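Local coordinates for D-aminoacyl-tRNA deacylase 1 (Homo sapiens, PDB 2OKV), which removes D-amino acids, and glycine wrongly attached to tRNA(Ala), from mischarged tRNAs as a homodimeric editing enzyme, and may also act in DNA replication, at residues 52-57 with 141-146; 27-32 with 47-52; 72-77 with 111-116. All blocks are in the same frame, centred on the assembly; numbering follows the deposited sequence.

Interaction 1: residues 52-57 with 141-146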
ATOM      1  N   LEU B  52      13.093   6.839  -7.005  1.00 42.76           N
ATOM      2  CA  LEU B  52      12.111   7.451  -6.114  1.00 43.06           C
ATOM      3  C   LEU B  52      12.753   7.943  -4.805  1.00 42.44           C
ATOM      4  O   LEU B  52      13.250   7.140  -4.001  1.00 42.36           O
ATOM      5  CB  LEU B  52      11.018   6.433  -5.784  1.00 43.47           C
ATOM      6  CG  LEU B  52       9.573   6.807  -5.401  1.00 44.06           C
ATOM      7  CD1 LEU B  52       9.081   5.919  -4.272  1.00 43.81           C
ATOM      8  CD2 LEU B  52       9.328   8.259  -5.124  1.00 44.05           C
ATOM      9  N   ARG B  53      12.691   9.250  -4.591  1.00 41.35           N
ATOM     10  CA  ARG B  53      13.334   9.911  -3.448  1.00 42.08           C
ATOM     11  C   ARG B  53      12.444   9.895  -2.203  1.00 42.16           C
ATOM     12  O   ARG B  53      11.699  10.845  -1.930  1.00 41.15           O
ATOM     13  CB  ARG B  53      13.677  11.362  -3.787  1.00 41.21           C
ATOM     14  CG  ARG B  53      14.797  11.589  -4.806  1.00 43.06           C
ATOM     15  CD  ARG B  53      14.793  13.092  -5.249  1.00 43.64           C
ATOM     16  NE  ARG B  53      16.129  13.671  -5.291  1.00 52.17           N
ATOM     17  CZ  ARG B  53      16.489  14.815  -4.697  1.00 54.42           C
ATOM     18  NH1 ARG B  53      15.614  15.543  -3.999  1.00 55.93           N
ATOM     19  NH2 ARG B  53      17.741  15.234  -4.794  1.00 55.08           N
ATOM     20  N   VAL B  54      12.565   8.825  -1.435  1.00 41.92           N
ATOM     21  CA  VAL B  54      11.720   8.605  -0.284  1.00 42.79           C
ATOM     22  C   VAL B  54      12.523   8.671   1.034  1.00 42.63           C
ATOM     23  O   VAL B  54      11.961   8.608   2.135  1.00 42.37           O
ATOM     24  CB  VAL B  54      10.978   7.266  -0.520  1.00 42.87           C
ATOM     25  CG1 VAL B  54      11.341   6.199   0.486  1.00 44.55           C
ATOM     26  CG2 VAL B  54       9.505   7.485  -0.716  1.00 44.01           C
ATOM     27  N   PHE B  55      13.840   8.825   0.905  1.00 42.24           N
ATOM     28  CA  PHE B  55      14.743   8.827   2.064  1.00 42.46           C
ATOM     29  C   PHE B  55      15.350  10.193   2.363  1.00 42.57           C
ATOM     30  O   PHE B  55      15.430  11.053   1.482  1.00 41.00           O
ATOM     31  CB  PHE B  55      15.840   7.769   1.879  1.00 42.32           C
ATOM     32  CG  PHE B  55      15.298   6.374   1.732  1.00 42.50           C
ATOM     33  CD1 PHE B  55      15.174   5.784   0.472  1.00 41.47           C
ATOM     34  CD2 PHE B  55      14.875   5.658   2.854  1.00 43.84           C
ATOM     35  CE1 PHE B  55      14.626   4.493   0.333  1.00 40.72           C
ATOM     36  CE2 PHE B  55      14.336   4.358   2.727  1.00 40.24           C
ATOM     37  CZ  PHE B  55      14.206   3.787   1.458  1.00 41.94           C
ATOM     38  N   GLU B  56      15.765  10.380   3.619  1.00 43.94           N
ATOM     39  CA  GLU B  56      16.438  11.613   4.059  1.00 45.53           C
ATOM     40  C   GLU B  56      17.946  11.582   3.767  1.00 46.29           C
ATOM     41  O   GLU B  56      18.536  10.505   3.675  1.00 47.26           O
ATOM     42  CB  GLU B  56      16.249  11.819   5.566  1.00 45.39           C
ATOM     43  CG  GLU B  56      14.812  11.809   6.068  1.00 45.67           C
ATOM     44  CD  GLU B  56      14.722  11.808   7.603  1.00 47.09           C
ATOM     45  OE1 GLU B  56      15.773  11.916   8.282  1.00 49.33           O
ATOM     46  OE2 GLU B  56      13.592  11.703   8.132  1.00 48.40           O
ATOM     47  N   ASP B  57      18.554  12.758   3.622  1.00 47.07           N
ATOM     48  CA  ASP B  57      20.018  12.896   3.655  1.00 48.10           C
ATOM     49  C   ASP B  57      20.537  12.986   5.104  1.00 48.52           C
ATOM     50  O   ASP B  57      19.751  12.907   6.044  1.00 48.52           O
ATOM     51  CB  ASP B  57      20.497  14.078   2.788  1.00 47.59           C
ATOM     52  CG  ASP B  57      20.105  15.446   3.349  1.00 48.62           C
ATOM     53  OD1 ASP B  57      19.569  15.541   4.482  1.00 49.96           O
ATOM     54  OD2 ASP B  57      20.349  16.447   2.644  1.00 47.83           O
ATOM     55  N   VAL B 141       5.304   6.051   5.086  1.00 38.74           N
ATOM     56  CA  VAL B 141       5.491   6.718   3.781  1.00 38.89           C
ATOM     57  C   VAL B 141       5.030   5.726   2.717  1.00 39.22           C
ATOM     58  O   VAL B 141       5.531   4.586   2.648  1.00 38.92           O
ATOM     59  CB  VAL B 141       6.958   7.144   3.523  1.00 38.64           C
ATOM     60  CG1 VAL B 141       7.140   7.599   2.075  1.00 39.43           C
ATOM     61  CG2 VAL B 141       7.348   8.274   4.444  1.00 39.53           C
ATOM     62  N   THR B 142       4.071   6.151   1.901  1.00 39.39           N
ATOM     63  CA  THR B 142       3.478   5.243   0.905  1.00 39.25           C
ATOM     64  C   THR B 142       3.254   6.006  -0.391  1.00 38.65           C
ATOM     65  O   THR B 142       2.618   7.040  -0.389  1.00 37.63           O
ATOM     66  CB  THR B 142       2.114   4.704   1.408  1.00 39.81           C
ATOM     67  OG1 THR B 142       2.253   4.184   2.736  1.00 40.00           O
ATOM     68  CG2 THR B 142       1.564   3.604   0.475  1.00 39.26           C
ATOM     69  N   ILE B 143       3.757   5.479  -1.504  1.00 38.77           N
ATOM     70  CA  ILE B 143       3.679   6.196  -2.773  1.00 39.46           C
ATOM     71  C   ILE B 143       3.060   5.290  -3.833  1.00 39.37           C
ATOM     72  O   ILE B 143       3.461   4.133  -3.954  1.00 39.41           O
ATOM     73  CB  ILE B 143       5.100   6.639  -3.244  1.00 39.69           C
ATOM     74  CG1 ILE B 143       5.715   7.661  -2.255  1.00 40.98           C
ATOM     75  CG2 ILE B 143       5.076   7.175  -4.708  1.00 40.55           C
ATOM     76  CD1 ILE B 143       5.075   9.038  -2.261  1.00 41.57           C
ATOM     77  N   GLU B 144       2.099   5.821  -4.583  1.00 38.95           N
ATOM     78  CA  GLU B 144       1.521   5.121  -5.720  1.00 39.53           C
ATOM     79  C   GLU B 144       2.252   5.514  -7.007  1.00 40.23           C
ATOM     80  O   GLU B 144       2.416   6.704  -7.294  1.00 39.64           O
ATOM     81  CB  GLU B 144       0.035   5.439  -5.850  1.00 39.16           C
ATOM     82  CG  GLU B 144      -0.815   4.977  -4.665  1.00 40.44           C
ATOM     83  CD  GLU B 144      -2.288   5.358  -4.793  1.00 40.44           C
ATOM     84  OE1 GLU B 144      -3.058   5.057  -3.861  1.00 42.51           O
ATOM     85  OE2 GLU B 144      -2.683   5.958  -5.817  1.00 42.46           O
ATOM     86  N   LEU B 145       2.687   4.508  -7.760  1.00 40.55           N
ATOM     87  CA  LEU B 145       3.353   4.708  -9.047  1.00 41.52           C
ATOM     88  C   LEU B 145       2.563   4.036 -10.168  1.00 42.28           C
ATOM     89  O   LEU B 145       1.943   2.989  -9.965  1.00 41.16           O
ATOM     90  CB  LEU B 145       4.774   4.122  -9.018  1.00 41.12           C
ATOM     91  CG  LEU B 145       5.832   4.699  -8.061  1.00 41.69           C
ATOM     92  CD1 LEU B 145       7.141   3.879  -8.195  1.00 41.63           C
ATOM     93  CD2 LEU B 145       6.069   6.210  -8.298  1.00 41.31           C
ATOM     94  N   GLU B 146       2.600   4.637 -11.351  1.00 43.92           N
ATOM     95  CA  GLU B 146       1.980   4.047 -12.526  1.00 46.54           C
ATOM     96  C   GLU B 146       2.822   4.331 -13.776  1.00 47.88           C
ATOM     97  O   GLU B 146       3.386   5.423 -13.911  1.00 47.12           O
ATOM     98  CB  GLU B 146       0.546   4.563 -12.679  1.00 46.86           C
ATOM     99  CG  GLU B 146      -0.157   4.034 -13.913  1.00 50.04           C
ATOM    100  CD  GLU B 146      -1.641   3.768 -13.702  1.00 53.99           C
ATOM    101  OE1 GLU B 146      -2.191   2.947 -14.484  1.00 54.84           O
ATOM    102  OE2 GLU B 146      -2.248   4.364 -12.775  1.00 53.23           O
TER
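Val54 lays its CG2 methyl over the branched side chains of the 141-146 strand, 3.7 Å from CG1 of Val141 and 4.1 Å from CG1 of Ile143, the side chains running alongside one another with opposite headings. The CG1 of Val141 stands anti to its backbone N (chi1 170°), where it meets this methyl. Two residues before Val54, Leu52 reaches across at a slant and sets CD1 against the CB of Ile143, at 4.2 Å. Beta-branched valine and isoleucine suit an extended chain and present broad, stiff surfaces; the leucine, first residue beyond the helix, supplies the longer reach. The other methyl of Val54 is also occupied: CG1 lies 3.7 Å above the ring plane of Phe55, over its centre. All four touching residues are buried, and the contact is wholly apolar.

Strand 141-146 is an edge strand of the mixed sheet within this chain, bonded to strand 2-8. Thr142 hydrogen-bonds through OG1 to Gln79 OE1 of the second subunit, and its backbone O to Thr81 OG1 of that subunit. The 52-57 segment, with a classic bulge at Val54 and Phe55 opposite Lys65, lies between the end of helix 39-51 and helix 67-70, over strands 2-8 and 26-32.

Interaction 2: residues 27-32 with 47-52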
ATOM      1  N   ILE B  27      12.735  -0.446   0.822  1.00 42.54           N
ATOM      2  CA  ILE B  27      11.435  -0.223   0.205  1.00 43.23           C
ATOM      3  C   ILE B  27      10.743  -1.561  -0.135  1.00 43.39           C
ATOM      4  O   ILE B  27      11.392  -2.485  -0.611  1.00 43.10           O
ATOM      5  CB  ILE B  27      11.681   0.765  -0.979  1.00 44.57           C
ATOM      6  CG1 ILE B  27      10.740   1.952  -0.967  1.00 45.37           C
ATOM      7  CG2 ILE B  27      12.022   0.141  -2.352  1.00 44.28           C
ATOM      8  CD1 ILE B  27      11.339   3.099  -1.651  1.00 44.36           C
ATOM      9  N   CYS B  28       9.446  -1.665   0.169  1.00 42.67           N
ATOM     10  CA  CYS B  28       8.627  -2.811  -0.233  1.00 43.20           C
ATOM     11  C   CYS B  28       7.728  -2.359  -1.368  1.00 42.94           C
ATOM     12  O   CYS B  28       6.980  -1.394  -1.233  1.00 43.37           O
ATOM     13  CB  CYS B  28       7.771  -3.349   0.939  1.00 42.84           C
ATOM     14  SG  CYS B  28       6.716  -4.778   0.506  1.00 44.54           S
ATOM     15  N   VAL B  29       7.811  -3.060  -2.484  1.00 42.80           N
ATOM     16  CA  VAL B  29       7.059  -2.717  -3.677  1.00 42.48           C
ATOM     17  C   VAL B  29       6.036  -3.817  -3.929  1.00 42.85           C
ATOM     18  O   VAL B  29       6.390  -5.000  -4.064  1.00 42.66           O
ATOM     19  CB  VAL B  29       7.992  -2.580  -4.911  1.00 42.92           C
ATOM     20  CG1 VAL B  29       7.188  -2.213  -6.171  1.00 41.86           C
ATOM     21  CG2 VAL B  29       9.100  -1.554  -4.633  1.00 42.61           C
ATOM     22  N   LEU B  30       4.765  -3.425  -3.966  1.00 42.25           N
ATOM     23  CA  LEU B  30       3.714  -4.315  -4.407  1.00 42.02           C
ATOM     24  C   LEU B  30       3.427  -3.986  -5.853  1.00 41.81           C
ATOM     25  O   LEU B  30       3.030  -2.859  -6.167  1.00 41.92           O
ATOM     26  CB  LEU B  30       2.471  -4.148  -3.531  1.00 42.23           C
ATOM     27  CG  LEU B  30       2.701  -4.549  -2.066  1.00 42.64           C
ATOM     28  CD1 LEU B  30       1.615  -3.989  -1.174  1.00 41.96           C
ATOM     29  CD2 LEU B  30       2.775  -6.097  -1.907  1.00 42.47           C
ATOM     30  N   LEU B  31       3.625  -4.971  -6.730  1.00 41.67           N
ATOM     31  CA  LEU B  31       3.654  -4.733  -8.180  1.00 41.72           C
ATOM     32  C   LEU B  31       2.453  -5.321  -8.932  1.00 40.90           C
ATOM     33  O   LEU B  31       2.276  -6.553  -8.982  1.00 39.78           O
ATOM     34  CB  LEU B  31       4.940  -5.311  -8.754  1.00 41.64           C
ATOM     35  CG  LEU B  31       5.721  -4.665  -9.904  1.00 44.87           C
ATOM     36  CD1 LEU B  31       5.972  -5.733 -10.958  1.00 41.88           C
ATOM     37  CD2 LEU B  31       5.100  -3.410 -10.534  1.00 44.13           C
ATOM     38  N   GLY B  32       1.657  -4.440  -9.541  1.00 39.93           N
ATOM     39  CA  GLY B  32       0.482  -4.832 -10.314  1.00 40.45           C
ATOM     40  C   GLY B  32       0.684  -4.752 -11.814  1.00 40.61           C
ATOM     41  O   GLY B  32       0.740  -3.662 -12.377  1.00 41.02           O
ATOM     42  N   ARG B  47      12.974   2.089 -13.503  1.00 40.75           N
ATOM     43  CA  ARG B  47      13.645   3.386 -13.347  1.00 42.50           C
ATOM     44  C   ARG B  47      12.990   4.242 -12.261  1.00 42.58           C
ATOM     45  O   ARG B  47      13.683   4.867 -11.442  1.00 43.22           O
ATOM     46  CB  ARG B  47      13.696   4.128 -14.677  1.00 42.32           C
ATOM     47  CG  ARG B  47      14.881   3.714 -15.537  1.00 46.22           C
ATOM     48  CD  ARG B  47      15.074   4.628 -16.751  1.00 50.99           C
ATOM     49  NE  ARG B  47      14.537   4.001 -17.963  1.00 56.39           N
ATOM     50  CZ  ARG B  47      13.485   4.450 -18.647  1.00 57.93           C
ATOM     51  NH1 ARG B  47      12.850   5.558 -18.261  1.00 58.11           N
ATOM     52  NH2 ARG B  47      13.072   3.791 -19.726  1.00 57.91           N
ATOM     53  N   LYS B  48      11.657   4.265 -12.238  1.00 43.12           N
ATOM     54  CA  LYS B  48      10.933   5.068 -11.246  1.00 43.71           C
ATOM     55  C   LYS B  48      11.155   4.573  -9.827  1.00 43.42           C
ATOM     56  O   LYS B  48      11.369   5.386  -8.924  1.00 42.45           O
ATOM     57  CB  LYS B  48       9.428   5.125 -11.542  1.00 44.40           C
ATOM     58  CG  LYS B  48       9.055   5.960 -12.771  1.00 46.94           C
ATOM     59  CD  LYS B  48       7.748   5.453 -13.364  1.00 49.97           C
ATOM     60  CE  LYS B  48       6.549   6.197 -12.840  1.00 50.98           C
ATOM     61  NZ  LYS B  48       6.243   7.348 -13.745  1.00 52.90           N
ATOM     62  N   ILE B  49      11.103   3.252  -9.635  1.00 42.34           N
ATOM     63  CA  ILE B  49      11.274   2.659  -8.302  1.00 42.40           C
ATOM     64  C   ILE B  49      12.674   2.986  -7.789  1.00 42.89           C
ATOM     65  O   ILE B  49      12.851   3.428  -6.646  1.00 42.91           O
ATOM     66  CB  ILE B  49      11.057   1.116  -8.316  1.00 42.14           C
ATOM     67  CG1 ILE B  49       9.575   0.775  -8.469  1.00 41.69           C
ATOM     68  CG2 ILE B  49      11.632   0.440  -7.057  1.00 42.18           C
ATOM     69  CD1 ILE B  49       9.339  -0.652  -8.961  1.00 42.15           C
ATOM     70  N   LEU B  50      13.667   2.787  -8.654  1.00 42.41           N
ATOM     71  CA  LEU B  50      15.063   2.935  -8.266  1.00 42.56           C
ATOM     72  C   LEU B  50      15.438   4.379  -7.975  1.00 43.11           C
ATOM     73  O   LEU B  50      16.330   4.647  -7.169  1.00 43.69           O
ATOM     74  CB  LEU B  50      15.986   2.351  -9.349  1.00 42.04           C
ATOM     75  CG  LEU B  50      15.993   0.819  -9.437  1.00 40.37           C
ATOM     76  CD1 LEU B  50      16.879   0.370 -10.583  1.00 40.09           C
ATOM     77  CD2 LEU B  50      16.486   0.193  -8.153  1.00 39.95           C
ATOM     78  N   ASN B  51      14.740   5.303  -8.624  1.00 43.24           N
ATOM     79  CA  ASN B  51      15.036   6.731  -8.493  1.00 43.64           C
ATOM     80  C   ASN B  51      14.099   7.523  -7.556  1.00 43.29           C
ATOM     81  O   ASN B  51      14.310   8.720  -7.304  1.00 42.58           O
ATOM     82  CB  ASN B  51      15.157   7.327  -9.894  1.00 44.09           C
ATOM     83  CG  ASN B  51      16.357   6.734 -10.671  1.00 47.70           C
ATOM     84  OD1 ASN B  51      17.513   7.142 -10.455  1.00 52.66           O
ATOM     85  ND2 ASN B  51      16.093   5.748 -11.565  1.00 51.24           N
ATOM     86  N   LEU B  52      13.093   6.839  -7.005  1.00 42.76           N
ATOM     87  CA  LEU B  52      12.111   7.451  -6.114  1.00 43.06           C
ATOM     88  C   LEU B  52      12.753   7.943  -4.805  1.00 42.44           C
ATOM     89  O   LEU B  52      13.250   7.140  -4.001  1.00 42.36           O
ATOM     90  CB  LEU B  52      11.018   6.433  -5.784  1.00 43.47           C
ATOM     91  CG  LEU B  52       9.573   6.807  -5.401  1.00 44.06           C
ATOM     92  CD1 LEU B  52       9.081   5.919  -4.272  1.00 43.81           C
ATOM     93  CD2 LEU B  52       9.328   8.259  -5.124  1.00 44.05           C
TER
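Ile27 opens the contact, extending CD1 toward CD1 of Leu52; the two methyls lie 4.5 Å apart, a loose touch at the point where the chain leaves helix 39-51. The side chain of the next residue, Cys28, points to the other side of the strand. Cys28 is also, with Val4, one of the residues of the magnesium site seen in this structure.

Val29 returns to the helix side and carries the closest approach. It and Ile49 reach toward each other tip to tip, methyl against methyl in two pairs: CG1 of Val29 is 3.9 Å from CD1 of Ile49, and CG2 of Val29 is 4.0 Å from CG2 of Ile49. In the valine CG1 stands anti to the backbone N (chi1 -180°), which aims both methyls at the helix. In the isoleucine CG2 takes that anti position and CG1 lies beside the backbone N (chi1 -73°), turning a matching fork to the strand, its longer arm ending in CD1. Short, beta-branched valine fits a strand, while isoleucine adds the extra carbon with which CD1 reaches it.

Leu30 packs on Thr142 of the second subunit, whereas Leu31 packs on Phe109 and Met1. At the helix end, Asn51 ND2 donates to Arg47 O at 2.6 Å and nearly straight (161°), in the plane of its own amide. Asn51 N grips the same carbonyl oxygen, so two bonds secure the last turn just before Leu52.

Strand 26-32 lies in the middle of the mixed sheet, between strands 2-8 and 73-78. Helix 39-51 packs on one face of it beside helix 99-116, with Leu50 filling the seam between the helices against Leu113 and Thr116.

Interaction 3: residues 72-77 with 111-116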
ATOM      1  N   TYR B  72      20.173   0.929   0.043  1.00 40.52           N
ATOM      2  CA  TYR B  72      19.209   0.206   0.852  1.00 41.06           C
ATOM      3  C   TYR B  72      18.619  -0.944   0.023  1.00 41.23           C
ATOM      4  O   TYR B  72      18.996  -1.143  -1.140  1.00 41.13           O
ATOM      5  CB  TYR B  72      18.118   1.149   1.377  1.00 41.09           C
ATOM      6  CG  TYR B  72      18.499   1.974   2.606  1.00 41.64           C
ATOM      7  CD1 TYR B  72      17.659   2.991   3.076  1.00 41.34           C
ATOM      8  CD2 TYR B  72      19.690   1.738   3.303  1.00 43.05           C
ATOM      9  CE1 TYR B  72      17.984   3.741   4.209  1.00 40.62           C
ATOM     10  CE2 TYR B  72      20.035   2.494   4.432  1.00 41.97           C
ATOM     11  CZ  TYR B  72      19.170   3.486   4.879  1.00 41.92           C
ATOM     12  OH  TYR B  72      19.501   4.229   5.998  1.00 42.77           O
ATOM     13  N   GLU B  73      17.712  -1.705   0.620  1.00 41.44           N
ATOM     14  CA  GLU B  73      17.200  -2.923  -0.028  1.00 42.16           C
ATOM     15  C   GLU B  73      15.816  -2.705  -0.628  1.00 41.91           C
ATOM     16  O   GLU B  73      15.146  -1.707  -0.333  1.00 41.08           O
ATOM     17  CB  GLU B  73      17.165  -4.096   0.955  1.00 42.15           C
ATOM     18  CG  GLU B  73      18.538  -4.673   1.311  1.00 43.36           C
ATOM     19  CD  GLU B  73      18.494  -5.527   2.577  1.00 43.65           C
ATOM     20  OE1 GLU B  73      18.679  -6.760   2.489  1.00 44.77           O
ATOM     21  OE2 GLU B  73      18.261  -4.952   3.665  1.00 45.27           O
ATOM     22  N   ILE B  74      15.398  -3.643  -1.476  1.00 41.62           N
ATOM     23  CA  ILE B  74      14.079  -3.602  -2.091  1.00 42.13           C
ATOM     24  C   ILE B  74      13.467  -4.996  -1.958  1.00 42.88           C
ATOM     25  O   ILE B  74      14.082  -5.979  -2.339  1.00 43.11           O
ATOM     26  CB  ILE B  74      14.141  -3.243  -3.602  1.00 42.44           C
ATOM     27  CG1 ILE B  74      14.826  -1.886  -3.821  1.00 41.39           C
ATOM     28  CG2 ILE B  74      12.729  -3.293  -4.228  1.00 42.05           C
ATOM     29  CD1 ILE B  74      15.112  -1.557  -5.274  1.00 41.50           C
ATOM     30  N   LEU B  75      12.278  -5.069  -1.374  1.00 43.48           N
ATOM     31  CA  LEU B  75      11.490  -6.295  -1.380  1.00 43.78           C
ATOM     32  C   LEU B  75      10.338  -6.126  -2.374  1.00 44.01           C
ATOM     33  O   LEU B  75       9.455  -5.301  -2.159  1.00 44.55           O
ATOM     34  CB  LEU B  75      10.939  -6.584   0.024  1.00 43.30           C
ATOM     35  CG  LEU B  75       9.952  -7.757   0.178  1.00 44.37           C
ATOM     36  CD1 LEU B  75      10.639  -9.064  -0.165  1.00 40.25           C
ATOM     37  CD2 LEU B  75       9.347  -7.800   1.599  1.00 43.12           C
ATOM     38  N   CYS B  76      10.351  -6.891  -3.464  1.00 44.85           N
ATOM     39  CA  CYS B  76       9.252  -6.838  -4.450  1.00 45.75           C
ATOM     40  C   CYS B  76       8.335  -8.029  -4.293  1.00 44.56           C
ATOM     41  O   CYS B  76       8.784  -9.181  -4.156  1.00 44.74           O
ATOM     42  CB  CYS B  76       9.739  -6.821  -5.911  1.00 44.97           C
ATOM     43  SG  CYS B  76      10.979  -5.643  -6.259  1.00 54.63           S
ATOM     44  N   VAL B  77       7.039  -7.764  -4.346  1.00 43.81           N
ATOM     45  CA  VAL B  77       6.056  -8.843  -4.321  1.00 43.09           C
ATOM     46  C   VAL B  77       5.033  -8.571  -5.411  1.00 42.85           C
ATOM     47  O   VAL B  77       4.576  -7.442  -5.564  1.00 41.26           O
ATOM     48  CB  VAL B  77       5.372  -8.960  -2.942  1.00 42.98           C
ATOM     49  CG1 VAL B  77       4.350 -10.103  -2.939  1.00 43.58           C
ATOM     50  CG2 VAL B  77       6.409  -9.195  -1.859  1.00 43.34           C
ATOM     51  N   GLU B 111      14.556  -9.186 -12.881  1.00 41.75           N
ATOM     52  CA  GLU B 111      15.883  -9.261 -13.483  1.00 42.10           C
ATOM     53  C   GLU B 111      16.401  -7.897 -13.977  1.00 42.43           C
ATOM     54  O   GLU B 111      17.609  -7.630 -13.865  1.00 42.32           O
ATOM     55  CB  GLU B 111      15.920 -10.343 -14.581  1.00 42.11           C
ATOM     56  CG  GLU B 111      17.301 -10.685 -15.140  1.00 42.39           C
ATOM     57  CD  GLU B 111      18.291 -11.262 -14.113  1.00 42.56           C
ATOM     58  OE1 GLU B 111      17.906 -11.621 -12.981  1.00 43.04           O
ATOM     59  OE2 GLU B 111      19.485 -11.348 -14.456  1.00 46.15           O
ATOM     60  N   GLN B 112      15.520  -7.040 -14.514  1.00 42.78           N
ATOM     61  CA  GLN B 112      15.933  -5.681 -14.936  1.00 43.22           C
ATOM     62  C   GLN B 112      16.314  -4.855 -13.709  1.00 42.38           C
ATOM     63  O   GLN B 112      17.285  -4.106 -13.733  1.00 41.89           O
ATOM     64  CB  GLN B 112      14.848  -4.923 -15.731  1.00 43.70           C
ATOM     65  CG  GLN B 112      15.289  -4.286 -17.112  1.00 49.23           C
ATOM     66  CD  GLN B 112      16.360  -3.178 -17.064  1.00 54.67           C
ATOM     67  OE1 GLN B 112      17.467  -3.377 -16.556  1.00 57.88           O
ATOM     68  NE2 GLN B 112      16.044  -2.017 -17.660  1.00 52.47           N
ATOM     69  N   LEU B 113      15.515  -4.987 -12.653  1.00 42.03           N
ATOM     70  CA  LEU B 113      15.781  -4.350 -11.371  1.00 42.14           C
ATOM     71  C   LEU B 113      17.156  -4.712 -10.826  1.00 41.88           C
ATOM     72  O   LEU B 113      17.909  -3.831 -10.413  1.00 41.52           O
ATOM     73  CB  LEU B 113      14.725  -4.766 -10.344  1.00 42.09           C
ATOM     74  CG  LEU B 113      13.678  -3.838  -9.724  1.00 43.47           C
ATOM     75  CD1 LEU B 113      13.221  -4.463  -8.421  1.00 43.21           C
ATOM     76  CD2 LEU B 113      14.120  -2.404  -9.484  1.00 40.01           C
ATOM     77  N   ARG B 114      17.463  -6.009 -10.799  1.00 41.81           N
ATOM     78  CA  ARG B 114      18.766  -6.491 -10.340  1.00 42.47           C
ATOM     79  C   ARG B 114      19.939  -6.021 -11.200  1.00 42.51           C
ATOM     80  O   ARG B 114      20.990  -5.657 -10.665  1.00 42.54           O
ATOM     81  CB  ARG B 114      18.793  -8.009 -10.267  1.00 43.11           C
ATOM     82  CG  ARG B 114      17.834  -8.610  -9.272  1.00 44.83           C
ATOM     83  CD  ARG B 114      18.237 -10.066  -9.070  1.00 50.33           C
ATOM     84  NE  ARG B 114      17.117 -10.992  -9.151  1.00 53.10           N
ATOM     85  CZ  ARG B 114      16.365 -11.367  -8.123  1.00 54.38           C
ATOM     86  NH1 ARG B 114      16.593 -10.879  -6.903  1.00 56.61           N
ATOM     87  NH2 ARG B 114      15.378 -12.225  -8.323  1.00 51.43           N
ATOM     88  N   LYS B 115      19.782  -6.035 -12.519  1.00 42.48           N
ATOM     89  CA  LYS B 115      20.883  -5.615 -13.379  1.00 43.00           C
ATOM     90  C   LYS B 115      21.118  -4.097 -13.371  1.00 42.70           C
ATOM     91  O   LYS B 115      22.243  -3.644 -13.602  1.00 42.45           O
ATOM     92  CB  LYS B 115      20.746  -6.184 -14.795  1.00 43.77           C
ATOM     93  CG  LYS B 115      20.081  -5.292 -15.834  1.00 45.63           C
ATOM     94  CD  LYS B 115      20.344  -5.876 -17.223  1.00 47.55           C
ATOM     95  CE  LYS B 115      19.240  -5.546 -18.220  1.00 48.74           C
ATOM     96  NZ  LYS B 115      19.259  -6.572 -19.318  1.00 51.24           N
ATOM     97  N   THR B 116      20.064  -3.328 -13.102  1.00 42.08           N
ATOM     98  CA  THR B 116      20.148  -1.858 -13.038  1.00 42.35           C
ATOM     99  C   THR B 116      20.671  -1.390 -11.682  1.00 42.59           C
ATOM    100  O   THR B 116      21.275  -0.318 -11.582  1.00 43.41           O
ATOM    101  CB  THR B 116      18.769  -1.199 -13.338  1.00 42.27           C
ATOM    102  OG1 THR B 116      18.320  -1.619 -14.629  1.00 42.99           O
ATOM    103  CG2 THR B 116      18.848   0.345 -13.325  1.00 42.80           C
TER
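Leu113 projects from helix 99-116 toward strand 73-78, its CB still short of it and acting as the stem. CG then splits the chain into two arms. CD1 takes the strand-facing course: it ends 4.4 Å from CG2 of Ile74 and 3.3 Å from SG of Cys76, shorter than a usual carbon-sulfur contact, so packing is tight and the exact fit doubtful. CD2 diverges toward Leu50 of helix 39-51. Leucine suits this place because its forked end can touch a strand and a second helix at once, and cysteine is small enough beside it. The sulfur is placed by a chi1 of -50°, which sets it anti to the carbonyl carbon and beside the backbone N.

The two segments lie on the first strand and the helix of a beta-alpha-beta crossover: strand 73-78 leads through helix 99-116 to strand 122-124, its parallel neighbour in the mixed sheet. Ile122 of strand 122-124 touches both Ile74 and Leu113, so three elements share one apolar patch.

Toward the helix end, Thr116 OG1 donates to Gln112 O at 2.8 Å, tilted 33° from the carbonyl plane. Thr116 N reaches the same oxygen from the opposite face, so two donors hold Gln112 O.

Overall arrangement
From the N terminus, interaction 2 closes first, folding helix 39-51 back on strand 26-32. Its last residue, Leu52, begins interaction 1, whose long loop runs on to the final strand, 141-146. Interaction 3, joining 72-77 to 111-116, is nested inside that loop, and none of the three loops cross. All three reach the same mixed sheet: interaction 1 at the edge strand, interactions 2 and 3 at the neighbouring strands 26-32 and 73-78, which are hydrogen-bonded through Ile27 and Val29 with Leu75. Leu50 of helix 39-51 also meets Ile74, tying interaction 2 to the strand of interaction 3, while Phe55 against Tyr72 connects interaction 1 with interaction 3.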